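Homoserine dehydrogenase (Thermoplasma acidophilum, PDB 3ING) probably catalyses the NADPH-dependent interconversion of aspartate semialdehyde and homoserine, on the route from aspartate to threonine and methionine. Local coordinates at residues Asn123-His126 / Asp127-Ser131; Asn210-Asp213 / Ala214-Ser218; Arg243-Asn246 / Ala247-Leu251. All blocks are in the same frame, centred on the assembly; numbering follows the deposited sequence.

The three contacts follow one another along the chain. Contact 1 lies on helix 119-135 of the NADP-binding Rossmann domain. Contact 2 opens helix 212-226, within the Homoserine dehydrogenase family region. Their centres are 18 Å apart and their nearest atoms about 5 Å. Contact 2 lies at the probable active site: the side chain of K217, the predicted proton donor, is about 5 Å from bound NADPH and about 7 Å from the sodium ion. W125 of contact 1 is about 10 Å from K217, side chain to side chain. Contact 3 leads into strand 249-258, away from the annotated sites. It touches contact 2, with A214 CB 3.6 Å from L251 CD1.

Contact 1. Residues Asn123-His126 / Asp127-Ser131; sequences NKWH and DIMDS
W125 and M129, four residues apart on helix 119-135, form a Met-aromatic contact. The helix belongs to a beta-alpha-beta unit of the Rossmann domain, which runs strand 112-115, helix 119-135, strand 139-140. M129 is a selenomethionine. Its CE lies over one face of the indole, 3.5 Å from the centroid of the W125 six-membered ring and 12° off the normal. This is a CH-pi contact. The selenium stands farther off, above the five-membered ring. A chi1 of -178° swings the indole away from the W125 backbone N, and M129, bent at chi2 (-57°), carries CE over it. A leucine in place of W125 would probably leave the M129 methyl without its aromatic face and free to turn. In the backbone, M129 N donates to W125 O at 2.8 Å, one of a run of i to i+4 bonds along the helix. L121, one turn before W125, touches both M129 and I128. I128 also packs on Y103 of helix 97-108. On another side of the helix, H126 ND1 is hydrogen-bonded to E229. One water bridges to D130: it lies 2.9 Å from H126 NE2 and donates to D130 OD2 at 3.1 Å.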
ATOM      1  N   ASN A 123     -17.210   0.981  18.811  1.00 23.67           N
ATOM      2  CA  ASN A 123     -17.894   1.247  20.057  1.00 24.19           C
ATOM      3  C   ASN A 123     -17.008   1.245  21.291  1.00 23.53           C
ATOM      4  O   ASN A 123     -17.277   1.970  22.256  1.00 22.84           O
ATOM      5  CB  ASN A 123     -18.992   0.183  20.240  1.00 25.65           C
ATOM      6  CG  ASN A 123     -20.148   0.359  19.266  1.00 22.73           C
ATOM      7  OD1 ASN A 123     -20.884   1.323  19.370  1.00 22.99           O
ATOM      8  ND2 ASN A 123     -20.336  -0.589  18.364  1.00 23.14           N
ATOM      9  N   LYS A 124     -15.965   0.425  21.276  1.00 22.23           N
ATOM     10  CA  LYS A 124     -15.168   0.127  22.456  1.00 21.41           C
ATOM     11  C   LYS A 124     -13.648   0.234  22.197  1.00 22.96           C
ATOM     12  O   LYS A 124     -12.849  -0.515  22.770  1.00 21.11           O
ATOM     13  CB  LYS A 124     -15.513  -1.288  22.950  1.00 23.80           C
ATOM     14  CG  LYS A 124     -16.999  -1.534  23.310  1.00 23.11           C
ATOM     15  CD  LYS A 124     -17.271  -1.819  24.755  1.00 37.54           C
ATOM     16  CE  LYS A 124     -16.440  -0.990  25.702  1.00 38.41           C
ATOM     17  NZ  LYS A 124     -17.132  -0.641  26.948  1.00 35.10           N
ATOM     18  N   TRP A 125     -13.258   1.211  21.397  1.00 20.26           N
ATOM     19  CA  TRP A 125     -11.851   1.409  21.023  1.00 19.66           C
ATOM     20  C   TRP A 125     -10.996   1.526  22.262  1.00 19.24           C
ATOM     21  O   TRP A 125      -9.968   0.873  22.384  1.00 20.40           O
ATOM     22  CB  TRP A 125     -11.710   2.696  20.213  1.00 21.98           C
ATOM     23  CG  TRP A 125     -10.341   2.970  19.747  1.00 20.09           C
ATOM     24  CD1 TRP A 125      -9.322   3.551  20.456  1.00 26.67           C
ATOM     25  CD2 TRP A 125      -9.805   2.650  18.458  1.00 22.48           C
ATOM     26  NE1 TRP A 125      -8.202   3.621  19.673  1.00 24.92           N
ATOM     27  CE2 TRP A 125      -8.473   3.076  18.445  1.00 23.53           C
ATOM     28  CE3 TRP A 125     -10.332   2.036  17.312  1.00 25.12           C
ATOM     29  CZ2 TRP A 125      -7.643   2.898  17.344  1.00 24.25           C
ATOM     30  CZ3 TRP A 125      -9.511   1.867  16.208  1.00 24.02           C
ATOM     31  CH2 TRP A 125      -8.176   2.301  16.237  1.00 23.29           C
ATOM     32  N   HIS A 126     -11.432   2.358  23.192  1.00 19.86           N
ATOM     33  CA  HIS A 126     -10.653   2.616  24.402  1.00 21.67           C
ATOM     34  C   HIS A 126     -10.388   1.347  25.208  1.00 23.10           C
ATOM     35  O   HIS A 126      -9.247   1.051  25.549  1.00 23.03           O
ATOM     36  CB  HIS A 126     -11.326   3.673  25.291  1.00 18.85           C
ATOM     37  CG  HIS A 126     -10.670   3.811  26.633  1.00 20.40           C
ATOM     38  ND1 HIS A 126      -9.578   4.633  26.846  1.00 24.25           N
ATOM     39  CD2 HIS A 126     -10.908   3.187  27.810  1.00 27.13           C
ATOM     40  CE1 HIS A 126      -9.184   4.519  28.104  1.00 25.17           C
ATOM     41  NE2 HIS A 126      -9.954   3.624  28.706  1.00 24.13           N
ATOM     42  N   ASP A 127     -11.450   0.603  25.522  1.00 23.60           N
ATOM     43  CA  ASP A 127     -11.307  -0.586  26.328  1.00 21.73           C
ATOM     44  C   ASP A 127     -10.555  -1.663  25.590  1.00 21.26           C
ATOM     45  O   ASP A 127      -9.736  -2.355  26.170  1.00 17.78           O
ATOM     46  CB  ASP A 127     -12.673  -1.111  26.759  1.00 24.39           C
ATOM     47  CG  ASP A 127     -13.364  -0.170  27.727  1.00 30.70           C
ATOM     48  OD1 ASP A 127     -12.653   0.333  28.605  1.00 26.68           O
ATOM     49  OD2 ASP A 127     -14.585   0.066  27.581  1.00 30.79           O
ATOM     50  N   ILE A 128     -10.813  -1.801  24.299  1.00 20.50           N
ATOM     51  CA  ILE A 128     -10.051  -2.765  23.522  1.00 20.95           C
ATOM     52  C   ILE A 128      -8.565  -2.420  23.502  1.00 23.68           C
ATOM     53  O   ILE A 128      -7.729  -3.305  23.685  1.00 20.99           O
ATOM     54  CB  ILE A 128     -10.569  -2.882  22.084  1.00 20.72           C
ATOM     55  CG1 ILE A 128     -11.957  -3.530  22.093  1.00 20.31           C
ATOM     56  CG2 ILE A 128      -9.536  -3.655  21.208  1.00 16.57           C
ATOM     57  CD1 ILE A 128     -12.697  -3.442  20.752  1.00 18.25           C
HETATM   58  N   MSE A 129      -8.201  -1.150  23.294  1.00 22.23           N
HETATM   59  CA  MSE A 129      -6.737  -0.825  23.224  1.00 22.08           C
HETATM   60  C   MSE A 129      -6.067  -0.912  24.565  1.00 23.95           C
HETATM   61  O   MSE A 129      -4.886  -1.268  24.663  1.00 24.48           O
HETATM   62  CB  MSE A 129      -6.520   0.535  22.601  1.00 21.36           C
HETATM   63  CG  MSE A 129      -7.095   0.589  21.203  1.00 23.91           C
HETATM   64 SE   MSE A 129      -6.346  -0.814  19.992  0.75 26.49          SE
HETATM   65  CE  MSE A 129      -7.352  -0.406  18.436  1.00 30.28           C
ATOM     66  N   ASP A 130      -6.823  -0.602  25.611  1.00 22.14           N
ATOM     67  CA  ASP A 130      -6.332  -0.739  26.969  1.00 21.99           C
ATOM     68  C   ASP A 130      -5.993  -2.194  27.281  1.00 23.17           C
ATOM     69  O   ASP A 130      -4.958  -2.491  27.867  1.00 22.34           O
ATOM     70  CB  ASP A 130      -7.381  -0.253  27.933  1.00 24.74           C
ATOM     71  CG  ASP A 130      -6.914  -0.267  29.356  1.00 36.19           C
ATOM     72  OD1 ASP A 130      -5.701  -0.061  29.590  1.00 34.36           O
ATOM     73  OD2 ASP A 130      -7.776  -0.479  30.231  1.00 37.93           O
ATOM     74  N   SER A 131      -6.880  -3.105  26.920  1.00 22.12           N
ATOM     75  CA  SER A 131      -6.638  -4.519  27.190  1.00 21.75           C
ATOM     76  C   SER A 131      -5.446  -4.993  26.337  1.00 20.45           C
ATOM     77  O   SER A 131      -4.609  -5.783  26.793  1.00 21.68           O
ATOM     78  CB  SER A 131      -7.919  -5.315  26.917  1.00 24.08           C
ATOM     79  OG  SER A 131      -7.743  -6.701  27.153  1.00 25.68           O
TER
HETATM   80  O   HOH W   1      -9.538   1.899  31.020  1.00 61.06           O

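Contact 2. Residues Asn210-Asp213 / Ala214-Ser218; sequences NGLD and AARKS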
ATOM      1  N   ASN A 210     -28.925   2.433   6.756  1.00 24.13           N
ATOM      2  CA  ASN A 210     -29.012   3.643   7.578  1.00 24.83           C
ATOM      3  C   ASN A 210     -27.661   4.334   7.718  1.00 24.64           C
ATOM      4  O   ASN A 210     -27.562   5.371   8.345  1.00 25.80           O
ATOM      5  CB  ASN A 210     -29.717   3.393   8.890  1.00 24.93           C
ATOM      6  CG  ASN A 210     -29.026   2.408   9.735  1.00 26.95           C
ATOM      7  OD1 ASN A 210     -27.827   2.195   9.584  1.00 33.22           O
ATOM      8  ND2 ASN A 210     -29.785   1.756  10.632  1.00 31.19           N
ATOM      9  N   GLY A 211     -26.637   3.802   7.039  1.00 22.58           N
ATOM     10  CA  GLY A 211     -25.314   4.436   7.040  1.00 22.95           C
ATOM     11  C   GLY A 211     -24.451   4.096   8.256  1.00 22.28           C
ATOM     12  O   GLY A 211     -23.341   4.619   8.417  1.00 22.50           O
ATOM     13  N   LEU A 212     -24.931   3.182   9.089  1.00 22.79           N
ATOM     14  CA  LEU A 212     -24.200   2.751  10.286  1.00 23.59           C
ATOM     15  C   LEU A 212     -22.910   2.013   9.943  1.00 22.58           C
ATOM     16  O   LEU A 212     -21.913   2.177  10.620  1.00 22.31           O
ATOM     17  CB  LEU A 212     -25.086   1.864  11.155  1.00 26.08           C
ATOM     18  CG  LEU A 212     -24.608   1.516  12.567  1.00 29.80           C
ATOM     19  CD1 LEU A 212     -24.206   2.764  13.345  1.00 29.72           C
ATOM     20  CD2 LEU A 212     -25.755   0.755  13.338  1.00 24.26           C
ATOM     21  N   ASP A 213     -22.913   1.213   8.888  1.00 24.44           N
ATOM     22  CA  ASP A 213     -21.670   0.552   8.445  1.00 23.47           C
ATOM     23  C   ASP A 213     -20.630   1.620   8.145  1.00 23.20           C
ATOM     24  O   ASP A 213     -19.495   1.537   8.592  1.00 22.49           O
ATOM     25  CB  ASP A 213     -21.923  -0.321   7.218  1.00 24.59           C
ATOM     26  CG  ASP A 213     -20.648  -0.979   6.666  1.00 28.50           C
ATOM     27  OD1 ASP A 213     -20.097  -1.873   7.325  1.00 27.45           O
ATOM     28  OD2 ASP A 213     -20.206  -0.622   5.550  1.00 27.54           O
ATOM     29  N   ALA A 214     -20.997   2.633   7.373  1.00 22.23           N
ATOM     30  CA  ALA A 214     -20.046   3.711   7.089  1.00 21.12           C
ATOM     31  C   ALA A 214     -19.583   4.417   8.372  1.00 21.23           C
ATOM     32  O   ALA A 214     -18.408   4.799   8.510  1.00 23.38           O
ATOM     33  CB  ALA A 214     -20.672   4.727   6.119  1.00 20.94           C
ATOM     34  N   ALA A 215     -20.519   4.629   9.293  1.00 20.89           N
ATOM     35  CA  ALA A 215     -20.215   5.320  10.533  1.00 22.09           C
ATOM     36  C   ALA A 215     -19.168   4.569  11.322  1.00 21.54           C
ATOM     37  O   ALA A 215     -18.257   5.188  11.821  1.00 20.81           O
ATOM     38  CB  ALA A 215     -21.455   5.557  11.384  1.00 20.53           C
ATOM     39  N   ARG A 216     -19.306   3.248  11.436  1.00 22.37           N
ATOM     40  CA  ARG A 216     -18.356   2.440  12.179  1.00 22.65           C
ATOM     41  C   ARG A 216     -16.984   2.575  11.560  1.00 21.84           C
ATOM     42  O   ARG A 216     -15.989   2.728  12.248  1.00 20.83           O
ATOM     43  CB  ARG A 216     -18.783   0.960  12.208  1.00 23.87           C
ATOM     44  CG  ARG A 216     -20.034   0.686  13.070  1.00 22.81           C
ATOM     45  CD  ARG A 216     -20.516  -0.712  12.737  1.00 21.67           C
ATOM     46  NE  ARG A 216     -21.678  -1.096  13.529  1.00 26.61           N
ATOM     47  CZ  ARG A 216     -22.641  -1.908  13.076  1.00 28.31           C
ATOM     48  NH1 ARG A 216     -22.660  -2.344  11.807  1.00 26.30           N
ATOM     49  NH2 ARG A 216     -23.647  -2.193  13.850  1.00 28.91           N
ATOM     50  N   LYS A 217     -16.936   2.534  10.237  1.00 23.26           N
ATOM     51  CA  LYS A 217     -15.667   2.639   9.531  1.00 20.35           C
ATOM     52  C   LYS A 217     -15.043   3.998   9.824  1.00 20.99           C
ATOM     53  O   LYS A 217     -13.850   4.094   9.980  1.00 22.19           O
ATOM     54  CB  LYS A 217     -15.856   2.428   8.015  1.00 18.90           C
ATOM     55  CG  LYS A 217     -16.356   1.059   7.643  1.00 24.12           C
ATOM     56  CD  LYS A 217     -16.526   0.903   6.129  1.00 26.40           C
ATOM     57  CE  LYS A 217     -17.019  -0.512   5.785  1.00 25.60           C
ATOM     58  NZ  LYS A 217     -15.999  -1.566   5.982  1.00 34.06           N
ATOM     59  N   SER A 218     -15.859   5.042   9.940  1.00 21.22           N
ATOM     60  CA  SER A 218     -15.331   6.368  10.132  1.00 20.06           C
ATOM     61  C   SER A 218     -14.676   6.538  11.494  1.00 21.40           C
ATOM     62  O   SER A 218     -13.740   7.340  11.625  1.00 20.51           O
ATOM     63  CB  SER A 218     -16.417   7.455   9.929  1.00 22.94           C
ATOM     64  OG  SER A 218     -17.356   7.556  11.007  1.00 17.60           O
TER
HETATM   65  O   HOH W   2     -20.598  -2.945   9.949  1.00 26.14           O
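G211 O accepts from A215 N at 3.0 Å, the first in a run of i to i+4 bonds that starts helix 212-226. G211 is the N-cap residue. Its positive phi (83°) would jam a side chain against the preceding carbonyl, which calls for glycine. N210 forms an Asx turn across G211: N210 OD1 accepts from L212 N at 3.1 Å.

L212 and R216 are the first side-chain pair. The leucine branch lies over one face of the guanidinium, with L212 CG 3.9 Å above its plane and over its centre. L212 CD2 comes nearest, 3.7 Å from R216 NH2. The arginine is extended from CG to NE, and this lays its flat end over the leucine.

D213 and K217 form the second pair. D213 OD2 touches the lysine shaft, 3.2 Å from K217 CE. The charged ends do not meet: D213 OD1 and K217 NZ are 4.3 Å apart. A water donates to D213 OD1 at 2.9 Å and accepts from R216 NH1. D207 holds R216 NH1 and K118 holds D213 OD1 in salt bridges, while S172 bonds D213 OD2 and the T144 carbonyl bonds K217 NZ. K217, the predicted proton donor, bends at chi4 (-71°) to make that last bond.

Helix 206-209 precedes this helix and touches L212 and D213, while A214 and S218 both reach T253 of strand 249-258 and meet S266 and A264 of strand 261-270 in turn.

Contact 3. Residues Arg243-Asn246 / Ala247-Leu251; sequences RSYN and ANDRL
The Y245 ring meets D249 at its edge, with D249 OD2 near the ring plane and 3.7 Å from Y245 CD1. Ring and carboxylate planes are almost perpendicular, 86° apart. One face of the ring carries R243 CG, 3.4 Å above the plane and offset toward the rim. The R250 guanidinium has A247 O at its edge and in its plane. R250 NH1 donates to A247 O at 2.9 Å and to D249 O as well, so one nitrogen ties two carbonyls of the turn.

The backbone makes a type I beta turn from N246 to D249. D249 N closes it by donating to N246 O at 3.1 Å. The D249 side chain turns back across the turn. With its CG beside the backbone N (chi1 -70°), D249 OD2 accepts from N246 N at 2.7 Å. That N-H comes from above the carboxylate plane, 56° out of it. A water donates to D249 OD2 and accepts a longer bond from R243 NH1. The other oxygen, D249 OD1, is hydrogen-bonded to S270.

The turn leads into strand 249-258 of an antiparallel sheet. N248 and R250 pair through their backbones with L271, just past strand 261-270, and with I269 within it. Y245, D249 and L251 pack on I179 of helix 173-183. Y245 and L251 also touch I268 of strand 261-270.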
ATOM      1  N   ARG A 243     -35.070  10.258  -1.637  1.00 43.88           N
ATOM      2  CA  ARG A 243     -34.773  11.158  -2.727  1.00 43.42           C
ATOM      3  C   ARG A 243     -34.579  10.441  -4.082  1.00 42.66           C
ATOM      4  O   ARG A 243     -34.460   9.216  -4.185  1.00 40.02           O
ATOM      5  CB  ARG A 243     -33.528  11.981  -2.399  1.00 43.63           C
ATOM      6  CG  ARG A 243     -32.211  11.390  -2.903  1.00 49.10           C
ATOM      7  CD  ARG A 243     -31.048  12.269  -2.494  1.00 50.61           C
ATOM      8  NE  ARG A 243     -30.818  12.188  -1.056  1.00 51.62           N
ATOM      9  CZ  ARG A 243     -29.941  12.943  -0.401  1.00 58.11           C
ATOM     10  NH1 ARG A 243     -29.199  13.842  -1.057  1.00 54.77           N
ATOM     11  NH2 ARG A 243     -29.803  12.796   0.919  1.00 49.21           N
ATOM     12  N   SER A 244     -34.576  11.221  -5.144  1.00 41.26           N
ATOM     13  CA  SER A 244     -34.197  10.679  -6.419  1.00 42.37           C
ATOM     14  C   SER A 244     -32.695  10.916  -6.515  1.00 40.49           C
ATOM     15  O   SER A 244     -32.258  12.074  -6.533  1.00 40.25           O
ATOM     16  CB  SER A 244     -34.922  11.388  -7.543  1.00 41.92           C
ATOM     17  OG  SER A 244     -34.440  10.923  -8.794  1.00 51.35           O
ATOM     18  N   TYR A 245     -31.901   9.848  -6.575  1.00 37.88           N
ATOM     19  CA  TYR A 245     -30.446  10.029  -6.616  1.00 35.30           C
ATOM     20  C   TYR A 245     -29.909  10.372  -8.007  1.00 34.07           C
ATOM     21  O   TYR A 245     -30.449   9.933  -9.007  1.00 30.97           O
ATOM     22  CB  TYR A 245     -29.739   8.781  -6.052  1.00 35.46           C
ATOM     23  CG  TYR A 245     -29.970   8.630  -4.568  1.00 28.30           C
ATOM     24  CD1 TYR A 245     -29.321   9.450  -3.679  1.00 29.27           C
ATOM     25  CD2 TYR A 245     -30.862   7.708  -4.070  1.00 38.07           C
ATOM     26  CE1 TYR A 245     -29.521   9.341  -2.335  1.00 33.35           C
ATOM     27  CE2 TYR A 245     -31.087   7.594  -2.713  1.00 29.14           C
ATOM     28  CZ  TYR A 245     -30.408   8.414  -1.847  1.00 30.58           C
ATOM     29  OH  TYR A 245     -30.623   8.327  -0.463  1.00 33.72           O
ATOM     30  N   ASN A 246     -28.847  11.168  -8.039  1.00 32.75           N
ATOM     31  CA  ASN A 246     -28.131  11.488  -9.249  1.00 34.86           C
ATOM     32  C   ASN A 246     -27.055  10.453  -9.566  1.00 32.53           C
ATOM     33  O   ASN A 246     -26.567   9.762  -8.673  1.00 30.21           O
ATOM     34  CB  ASN A 246     -27.427  12.835  -9.114  1.00 38.02           C
ATOM     35  CG  ASN A 246     -28.333  13.927  -8.566  1.00 47.42           C
ATOM     36  OD1 ASN A 246     -27.997  14.580  -7.564  1.00 52.06           O
ATOM     37  ND2 ASN A 246     -29.487  14.127  -9.208  1.00 45.45           N
ATOM     38  N   ALA A 247     -26.662  10.387 -10.841  1.00 29.90           N
ATOM     39  CA  ALA A 247     -25.657   9.431 -11.312  1.00 29.38           C
ATOM     40  C   ALA A 247     -24.305   9.637 -10.630  1.00 27.53           C
ATOM     41  O   ALA A 247     -23.525   8.701 -10.495  1.00 28.31           O
ATOM     42  CB  ALA A 247     -25.497   9.543 -12.832  1.00 29.11           C
ATOM     43  N   ASN A 248     -24.034  10.865 -10.190  1.00 25.96           N
ATOM     44  CA  ASN A 248     -22.775  11.176  -9.525  1.00 24.96           C
ATOM     45  C   ASN A 248     -22.829  11.238  -7.980  1.00 24.14           C
ATOM     46  O   ASN A 248     -21.863  11.629  -7.338  1.00 24.30           O
ATOM     47  CB  ASN A 248     -22.164  12.458 -10.115  1.00 26.66           C
ATOM     48  CG  ASN A 248     -23.006  13.687  -9.878  1.00 34.30           C
ATOM     49  OD1 ASN A 248     -24.235  13.602  -9.779  1.00 38.38           O
ATOM     50  ND2 ASN A 248     -22.349  14.861  -9.811  1.00 37.81           N
ATOM     51  N   ASP A 249     -23.916  10.746  -7.389  1.00 23.39           N
ATOM     52  CA  ASP A 249     -24.037  10.695  -5.937  1.00 24.29           C
ATOM     53  C   ASP A 249     -23.355   9.436  -5.390  1.00 22.71           C
ATOM     54  O   ASP A 249     -23.565   8.316  -5.901  1.00 21.85           O
ATOM     55  CB  ASP A 249     -25.509  10.651  -5.477  1.00 26.94           C
ATOM     56  CG  ASP A 249     -26.257  11.955  -5.716  1.00 33.70           C
ATOM     57  OD1 ASP A 249     -25.632  13.023  -5.840  1.00 27.91           O
ATOM     58  OD2 ASP A 249     -27.494  11.887  -5.777  1.00 30.04           O
ATOM     59  N   ARG A 250     -22.575   9.656  -4.343  1.00 21.58           N
ATOM     60  CA  ARG A 250     -21.874   8.625  -3.607  1.00 21.99           C
ATOM     61  C   ARG A 250     -21.922   8.953  -2.115  1.00 22.80           C
ATOM     62  O   ARG A 250     -21.972  10.141  -1.711  1.00 24.44           O
ATOM     63  CB  ARG A 250     -20.427   8.549  -4.038  1.00 21.80           C
ATOM     64  CG  ARG A 250     -20.172   8.329  -5.519  1.00 25.06           C
ATOM     65  CD  ARG A 250     -20.475   6.914  -5.968  1.00 25.21           C
ATOM     66  NE  ARG A 250     -20.030   6.769  -7.352  1.00 24.17           N
ATOM     67  CZ  ARG A 250     -20.740   7.137  -8.403  1.00 28.23           C
ATOM     68  NH1 ARG A 250     -21.948   7.671  -8.269  1.00 24.59           N
ATOM     69  NH2 ARG A 250     -20.264   6.936  -9.605  1.00 27.47           N
ATOM     70  N   LEU A 251     -21.907   7.899  -1.299  1.00 24.61           N
ATOM     71  CA  LEU A 251     -21.801   8.035   0.148  1.00 21.87           C
ATOM     72  C   LEU A 251     -20.299   8.037   0.460  1.00 21.15           C
ATOM     73  O   LEU A 251     -19.613   7.007   0.438  1.00 23.75           O
ATOM     74  CB  LEU A 251     -22.561   6.912   0.869  1.00 22.33           C
ATOM     75  CG  LEU A 251     -22.733   6.991   2.399  1.00 29.41           C
ATOM     76  CD1 LEU A 251     -21.467   6.646   3.166  1.00 28.21           C
ATOM     77  CD2 LEU A 251     -23.291   8.377   2.833  1.00 28.37           C
TER
HETATM   78  O   HOH W   3     -28.792  13.678  -4.309  1.00 45.32           O
HETATM   79  O   HOH W   4     -25.298   7.497  -7.976  1.00 32.59           O